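Local atomic coordinates of spherulin-4 (PDB entry 5C5G), a protein that is a fungal glycoside hydrolase, probably needed, as in Aspergillus fumigatus, for biosynthesis of the exopolysaccharide galactosaminogalactan. Residues A[80-85]-A[124-129]; A[155-160]-A[166-171]; A[185-190]-A[196-201]. All coordinates share one frame; numbering follows the deposited sequence.

Interaction 1 is a surface contact, whereas interactions 2 and 3 are buried and lie on neighbouring strands of one parallel barrel, joined by backbone hydrogen bonds from Thr168 to Gln197 and Cys199. Loop 80-85 meets helix 124-139 through a phenol hydrogen bond and a methyl on a ring face. Interaction 2 brings a loop against strand 167-172, and interaction 3 a helical turn against strand 198-203; neither has a hydrogen bond across its segments: interaction 3 rests on apolar side chains, interaction 2 on apolar side chains plus a CA-H...O contact. Interactions 2 and 3 have centres about 8 Å apart, with Val170 CG2 packed on Phe187 CE2. Interaction 1 touches interaction 2 where Leu127 meets Arg160 backbone.

Interaction 1: residues A[80-85]-A[124-129]; sequences TYAKRN and ADILAY
Tyr129 carries this contact, giving its hydroxyl to one residue of the 80-85 loop and its ring face to another. The polar part is a single hydrogen bond, from Tyr129 OH to Arg84 O at 2.7 Å. The donor sits 19° out of the carbonyl plane, and Arg84 O itself lies at the ring edge, in the plane of the phenol. The bond thus ties down the far end of a ring whose root is in the helix.

The ring-face part centres on Ala82. Its CB lies over the Tyr129 face, 4.0 Å from the ring centroid and 24° off the normal, a CH-pi contact. Ala82 O stands 3.6 Å above the ring plane, a carbonyl displaced toward the rim of the face. With CG anti to the backbone N (chi1 175°), the phenol extends from the helix toward the loop. One turn earlier, Ile126 adds an apolar contact through its CG2 branch, 4.1 Å from Ala82 CB, and both side chains also touch Pro119.

Backbone shape presents the methyl: Thr80 to Lys83 form a type I' turn, closed by Lys83 N to Thr80 O at 3.0 Å. The Arg84 side chain leads away from the helix, to a salt bridge with Asp92 and a hydrogen bond to Ala78 O, while Asn85 caps the helix that follows.

The loop follows strand 71-78 and precedes helix 86-103, so the contact joins a beta-to-alpha loop to the next helix but one of a TIM barrel; the side chain of Arg84 lies about 7 Å from that of Tyr76, an N-acetyl-D-galactosamine-binding residue.

Interaction 2: residues A[155-160]-A[166-171]; sequences AIPDSR and DSTVVF
Val170 receives two side chains of the 155-160 loop, each on a different atom. Its CG1, anti to the carbonyl carbon (chi1 -63°), meets Pro157 CD at 3.7 Å, the proline ring and the valine crossing at about a right angle. Ile156 comes in at a slant: its own CG1 is turned beside the backbone N (chi1 -63°), which places it 4.2 Å from Val170 CB. Ile156 CG1 also lies 3.7 Å from Val170 O. Farther back along the strand, Thr168 points its CG2 methyl at Pro157 CG, the two meeting tip to tip at 4.1 Å.

This loop connects two adjacent parallel strands of the TIM barrel, 148-152 and 167-172, and folds back over the second of them. The backbones come close at Ala155, whose O receives a CA-H...O contact from Val170 CA at 3.5 Å. Val169, between Thr168 and Val170, has its side chain about 4 Å from that of Glu172, which binds N-acetyl-D-galactosamine.

At the far end of the loop, Asp158 and Arg160 form a salt bridge. Arg160 grips the carboxylate side-on, NE to OD1 at 2.8 Å and NH1 to OD2 at 2.9 Å, while Arg160 N reaches OD1 from the opposite face to NE, closing an Asx turn. Arg160 also makes a cation-pi contact with Tyr122.

Interaction 3: residues A[185-190]-A[196-201]; sequences ELFDTI and DQLCAV
Leu198 makes the larger share of the strand's contact with the 185-190 turn: its CB is directed at the turn, and its CD1 lies at the edge of the Phe187 ring, in the ring plane, 3.9 Å from CD2. The two side chains run past each other in opposite directions. The same methyl is 4.3 Å from Ile190 CD1, so one leucine branch meets both Phe187 and Ile190. Cys199 is directed away and packs on Val169 and Phe11. At Ala200 the CB methyl, again directed at the turn, meets the far end of the phenyl, 3.9 Å from Phe187 CZ, approaching it obliquely.

Phe187 reaches this far because its CG is anti to the carbonyl carbon (chi1 -72°), which sends the ring toward the strand. The turn that carries it is pinned at Leu186 O, which accepts from both Thr189 N and Thr189 OG1, the latter at 2.7 Å in the carbonyl plane.

Around the contact, Phe187 also packs on Val170 of strand 167-172 and on Val224 of helix 212-224, while Ala200 touches Val221; the turn thus covers the outer, helix-facing side of strand 198-203 in the barrel.

Interaction 1: residues A[80-85]-A[124-129]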
# COMPACT_ATOMS: atom_id res chain seq x y z
N THR A 80 4.76 12.31 -9.13
CA THR A 80 4.16 13.07 -10.24
C THR A 80 4.51 12.48 -11.61
O THR A 80 4.95 13.18 -12.51
CB THR A 80 4.55 14.57 -10.20
OG1 THR A 80 4.66 15.00 -8.84
CG2 THR A 80 3.50 15.41 -10.93
N TYR A 81 4.30 11.17 -11.75
CA TYR A 81 4.54 10.49 -13.02
C TYR A 81 5.99 10.65 -13.45
O TYR A 81 6.30 10.77 -14.63
CB TYR A 81 3.52 10.95 -14.07
CG TYR A 81 2.13 10.76 -13.53
CD1 TYR A 81 1.57 9.49 -13.41
CD2 TYR A 81 1.40 11.85 -13.05
CE1 TYR A 81 0.30 9.32 -12.87
CE2 TYR A 81 0.14 11.68 -12.51
CZ TYR A 81 -0.40 10.42 -12.43
OH TYR A 81 -1.66 10.25 -11.89
N ALA A 82 6.88 10.60 -12.46
CA ALA A 82 8.32 10.68 -12.66
C ALA A 82 8.78 12.03 -13.18
O ALA A 82 9.91 12.17 -13.63
CB ALA A 82 8.82 9.54 -13.56
N LYS A 83 7.91 13.03 -13.08
CA LYS A 83 8.25 14.39 -13.48
C LYS A 83 8.75 15.19 -12.28
O LYS A 83 9.34 16.25 -12.45
CB LYS A 83 7.04 15.10 -14.10
CG LYS A 83 6.56 14.49 -15.40
CD LYS A 83 5.16 14.99 -15.76
N ARG A 84 8.50 14.70 -11.07
CA ARG A 84 8.95 15.41 -9.89
C ARG A 84 10.46 15.32 -9.81
O ARG A 84 11.04 14.24 -10.00
CB ARG A 84 8.30 14.82 -8.64
CG ARG A 84 8.58 15.62 -7.40
CD ARG A 84 7.70 15.15 -6.28
NE ARG A 84 7.95 15.92 -5.06
CZ ARG A 84 8.13 15.42 -3.84
NH1 ARG A 84 8.09 14.12 -3.62
NH2 ARG A 84 8.36 16.23 -2.82
N ASN A 85 11.10 16.45 -9.53
CA ASN A 85 12.54 16.51 -9.40
C ASN A 85 13.02 15.43 -8.44
O ASN A 85 12.52 15.32 -7.33
CB ASN A 85 12.96 17.89 -8.89
CG ASN A 85 14.44 18.14 -9.04
OD1 ASN A 85 15.27 17.32 -8.66
ND2 ASN A 85 14.78 19.30 -9.61
N ALA A 124 13.15 4.69 -21.26
CA ALA A 124 14.42 4.30 -20.63
C ALA A 124 14.84 5.27 -19.53
O ALA A 124 15.41 4.83 -18.51
CB ALA A 124 15.52 4.19 -21.69
N ASP A 125 14.55 6.55 -19.70
CA ASP A 125 14.93 7.55 -18.70
C ASP A 125 14.07 7.37 -17.45
O ASP A 125 14.53 7.58 -16.32
CB ASP A 125 14.75 8.98 -19.21
CG ASP A 125 15.78 9.37 -20.25
OD1 ASP A 125 16.70 8.57 -20.51
OD2 ASP A 125 15.66 10.48 -20.80
N ILE A 126 12.81 7.02 -17.65
CA ILE A 126 11.94 6.77 -16.52
C ILE A 126 12.39 5.52 -15.77
O ILE A 126 12.44 5.50 -14.55
CB ILE A 126 10.47 6.61 -16.94
CG1 ILE A 126 9.96 7.94 -17.50
CG2 ILE A 126 9.62 6.14 -15.78
CD1 ILE A 126 8.59 7.87 -18.12
N LEU A 127 12.74 4.48 -16.51
CA LEU A 127 13.25 3.28 -15.87
C LEU A 127 14.48 3.61 -15.01
O LEU A 127 14.59 3.16 -13.88
CB LEU A 127 13.59 2.21 -16.90
CG LEU A 127 14.16 0.91 -16.32
CD1 LEU A 127 13.15 0.19 -15.43
CD2 LEU A 127 14.64 -0.02 -17.42
N ALA A 128 15.39 4.42 -15.53
CA ALA A 128 16.58 4.81 -14.78
C ALA A 128 16.23 5.59 -13.51
O ALA A 128 16.83 5.39 -12.45
CB ALA A 128 17.52 5.64 -15.67
N TYR A 129 15.23 6.45 -13.61
CA TYR A 129 14.74 7.23 -12.48
C TYR A 129 14.18 6.31 -11.42
O TYR A 129 14.53 6.43 -10.24
CB TYR A 129 13.68 8.20 -12.99
CG TYR A 129 12.88 9.08 -12.04
CD1 TYR A 129 11.77 8.59 -11.36
CD2 TYR A 129 13.15 10.43 -11.93
CE1 TYR A 129 11.01 9.41 -10.56
CE2 TYR A 129 12.39 11.26 -11.13
CZ TYR A 129 11.32 10.74 -10.46
OH TYR A 129 10.53 11.56 -9.69

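Interaction 2: residues A[155-160]-A[166-171]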
# COMPACT_ATOMS: atom_id res chain seq x y z
N ALA A 155 -2.85 1.70 -12.42
CA ALA A 155 -3.24 1.10 -13.69
C ALA A 155 -2.06 0.23 -14.10
O ALA A 155 -1.03 0.22 -13.42
CB ALA A 155 -3.51 2.18 -14.73
N ILE A 156 -2.19 -0.52 -15.18
CA ILE A 156 -1.14 -1.45 -15.53
C ILE A 156 0.02 -0.73 -16.23
O ILE A 156 -0.18 -0.13 -17.28
CB ILE A 156 -1.67 -2.56 -16.45
CG1 ILE A 156 -2.73 -3.40 -15.72
CG2 ILE A 156 -0.52 -3.48 -16.88
CD1 ILE A 156 -3.55 -4.28 -16.65
N PRO A 157 1.23 -0.78 -15.67
CA PRO A 157 2.37 -0.14 -16.33
C PRO A 157 3.03 -1.12 -17.27
O PRO A 157 2.72 -2.31 -17.22
CB PRO A 157 3.31 0.14 -15.17
CG PRO A 157 3.12 -1.06 -14.30
CD PRO A 157 1.65 -1.40 -14.39
N ASP A 158 3.96 -0.65 -18.09
CA ASP A 158 4.77 -1.58 -18.88
C ASP A 158 5.45 -2.56 -17.91
O ASP A 158 5.91 -2.18 -16.82
CB ASP A 158 5.79 -0.82 -19.71
CG ASP A 158 6.65 -1.73 -20.56
OD1 ASP A 158 7.61 -2.31 -20.03
OD2 ASP A 158 6.37 -1.88 -21.77
N SER A 159 5.51 -3.81 -18.31
CA SER A 159 5.96 -4.86 -17.41
C SER A 159 7.40 -4.68 -16.98
O SER A 159 7.78 -5.20 -15.94
CB SER A 159 5.77 -6.23 -18.05
OG SER A 159 6.55 -6.36 -19.23
N ARG A 160 8.20 -3.95 -17.75
CA ARG A 160 9.60 -3.74 -17.39
C ARG A 160 9.75 -2.96 -16.10
O ARG A 160 10.82 -3.01 -15.47
CB ARG A 160 10.35 -3.06 -18.53
CG ARG A 160 10.63 -3.99 -19.69
CD ARG A 160 11.06 -3.24 -20.93
NE ARG A 160 9.91 -2.65 -21.59
CZ ARG A 160 9.94 -2.10 -22.80
NH1 ARG A 160 8.83 -1.60 -23.32
NH2 ARG A 160 11.07 -2.07 -23.51
N ASP A 166 8.98 -4.00 -5.14
CA ASP A 166 8.51 -5.22 -4.51
C ASP A 166 7.06 -5.51 -4.85
O ASP A 166 6.68 -6.67 -5.05
CB ASP A 166 8.70 -5.12 -3.01
CG ASP A 166 10.15 -5.06 -2.64
OD1 ASP A 166 10.86 -6.06 -2.88
OD2 ASP A 166 10.64 -4.03 -2.11
N SER A 167 6.25 -4.46 -4.95
CA SER A 167 4.86 -4.58 -5.39
C SER A 167 4.46 -3.35 -6.16
O SER A 167 4.95 -2.25 -5.86
CB SER A 167 3.91 -4.75 -4.20
OG SER A 167 4.21 -5.94 -3.49
N THR A 168 3.55 -3.53 -7.11
CA THR A 168 3.02 -2.45 -7.90
C THR A 168 1.51 -2.52 -7.88
O THR A 168 0.93 -3.57 -8.16
CB THR A 168 3.51 -2.54 -9.37
OG1 THR A 168 4.93 -2.38 -9.41
CG2 THR A 168 2.91 -1.46 -10.22
N VAL A 169 0.87 -1.40 -7.56
CA VAL A 169 -0.58 -1.28 -7.61
C VAL A 169 -1.01 -1.11 -9.05
O VAL A 169 -0.92 -0.04 -9.62
CB VAL A 169 -1.06 -0.09 -6.76
CG1 VAL A 169 -2.58 -0.09 -6.71
CG2 VAL A 169 -0.48 -0.14 -5.34
N VAL A 170 -1.47 -2.21 -9.65
CA VAL A 170 -1.83 -2.22 -11.06
C VAL A 170 -3.31 -2.03 -11.31
O VAL A 170 -3.71 -1.91 -12.47
CB VAL A 170 -1.36 -3.51 -11.77
CG1 VAL A 170 0.17 -3.61 -11.75
CG2 VAL A 170 -2.01 -4.77 -11.19
N PHE A 171 -4.11 -1.98 -10.25
CA PHE A 171 -5.52 -1.69 -10.35
C PHE A 171 -5.87 -0.83 -9.14
O PHE A 171 -5.58 -1.22 -8.01
CB PHE A 171 -6.38 -2.97 -10.36
CG PHE A 171 -7.83 -2.67 -10.56
CD1 PHE A 171 -8.63 -2.37 -9.48
CD2 PHE A 171 -8.36 -2.60 -11.84
CE1 PHE A 171 -9.95 -2.02 -9.67
CE2 PHE A 171 -9.69 -2.27 -12.04
CZ PHE A 171 -10.47 -1.98 -10.96

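Interaction 3: residues A[185-190]-A[196-201]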
# COMPACT_ATOMS: atom_id res chain seq x y z
N GLU A 185 -9.45 -11.39 -14.76
CA GLU A 185 -8.98 -11.57 -16.13
C GLU A 185 -8.07 -10.45 -16.61
O GLU A 185 -7.18 -10.67 -17.43
CB GLU A 185 -10.15 -11.70 -17.12
CG GLU A 185 -10.86 -13.03 -17.08
CD GLU A 185 -11.94 -13.15 -18.15
OE1 GLU A 185 -11.92 -12.36 -19.12
OE2 GLU A 185 -12.82 -14.02 -18.00
N LEU A 186 -8.28 -9.23 -16.11
CA LEU A 186 -7.44 -8.11 -16.52
C LEU A 186 -5.98 -8.39 -16.16
O LEU A 186 -5.06 -8.01 -16.88
CB LEU A 186 -7.93 -6.82 -15.87
CG LEU A 186 -7.05 -5.59 -16.05
CD1 LEU A 186 -6.97 -5.18 -17.51
CD2 LEU A 186 -7.59 -4.45 -15.19
N PHE A 187 -5.77 -9.06 -15.05
CA PHE A 187 -4.40 -9.34 -14.60
C PHE A 187 -3.70 -10.33 -15.53
O PHE A 187 -2.46 -10.30 -15.64
CB PHE A 187 -4.42 -9.87 -13.16
CG PHE A 187 -4.74 -8.83 -12.14
CD1 PHE A 187 -6.00 -8.28 -12.06
CD2 PHE A 187 -3.76 -8.39 -11.26
CE1 PHE A 187 -6.29 -7.30 -11.12
CE2 PHE A 187 -4.04 -7.41 -10.33
CZ PHE A 187 -5.30 -6.87 -10.26
N ASP A 188 -4.46 -11.16 -16.22
CA ASP A 188 -3.89 -12.14 -17.14
C ASP A 188 -3.27 -11.48 -18.37
O ASP A 188 -2.50 -12.11 -19.09
CB ASP A 188 -4.95 -13.15 -17.59
CG ASP A 188 -5.53 -13.96 -16.43
OD1 ASP A 188 -4.83 -14.16 -15.41
OD2 ASP A 188 -6.69 -14.41 -16.56
N THR A 189 -3.60 -10.21 -18.63
CA THR A 189 -3.05 -9.50 -19.77
C THR A 189 -1.64 -8.99 -19.55
O THR A 189 -0.99 -8.56 -20.49
CB THR A 189 -3.93 -8.29 -20.18
OG1 THR A 189 -3.83 -7.25 -19.20
CG2 THR A 189 -5.37 -8.72 -20.36
N ILE A 190 -1.17 -9.03 -18.30
CA ILE A 190 0.10 -8.43 -17.95
C ILE A 190 1.23 -9.43 -18.19
O ILE A 190 1.30 -10.44 -17.49
CB ILE A 190 0.15 -8.02 -16.49
CG1 ILE A 190 -1.08 -7.18 -16.12
CG2 ILE A 190 1.44 -7.28 -16.20
CD1 ILE A 190 -1.18 -6.83 -14.64
N ASP A 196 2.94 -12.15 -6.96
CA ASP A 196 3.76 -11.61 -5.87
C ASP A 196 4.22 -10.18 -6.14
O ASP A 196 4.62 -9.49 -5.21
CB ASP A 196 4.97 -12.50 -5.61
CG ASP A 196 4.61 -13.84 -5.00
OD1 ASP A 196 3.45 -14.05 -4.63
OD2 ASP A 196 5.53 -14.69 -4.88
N GLN A 197 4.19 -9.76 -7.39
CA GLN A 197 4.59 -8.41 -7.77
C GLN A 197 3.46 -7.39 -7.75
O GLN A 197 3.72 -6.22 -8.00
CB GLN A 197 5.15 -8.45 -9.18
CG GLN A 197 6.36 -9.32 -9.31
CD GLN A 197 6.85 -9.37 -10.73
OE1 GLN A 197 6.18 -9.91 -11.59
NE2 GLN A 197 7.98 -8.74 -10.99
N LEU A 198 2.22 -7.84 -7.51
CA LEU A 198 1.04 -7.04 -7.85
C LEU A 198 0.14 -6.78 -6.66
O LEU A 198 -0.06 -7.63 -5.78
CB LEU A 198 0.23 -7.77 -8.91
CG LEU A 198 1.00 -8.19 -10.17
CD1 LEU A 198 0.07 -8.94 -11.11
CD2 LEU A 198 1.65 -7.01 -10.85
N CYS A 199 -0.42 -5.57 -6.67
CA CYS A 199 -1.40 -5.15 -5.68
C CYS A 199 -2.65 -4.66 -6.39
O CYS A 199 -2.59 -4.07 -7.47
CB CYS A 199 -0.82 -4.02 -4.83
SG CYS A 199 -1.92 -3.27 -3.65
N ALA A 200 -3.79 -4.90 -5.76
CA ALA A 200 -5.09 -4.47 -6.25
C ALA A 200 -5.80 -3.67 -5.18
O ALA A 200 -5.92 -4.12 -4.04
CB ALA A 200 -5.93 -5.66 -6.64
N VAL A 201 -6.33 -2.52 -5.59
CA VAL A 201 -7.11 -1.64 -4.75
C VAL A 201 -8.48 -1.46 -5.40
O VAL A 201 -8.58 -0.88 -6.49
CB VAL A 201 -6.41 -0.29 -4.59
CG1 VAL A 201 -7.32 0.71 -3.87
CG2 VAL A 201 -5.12 -0.44 -3.82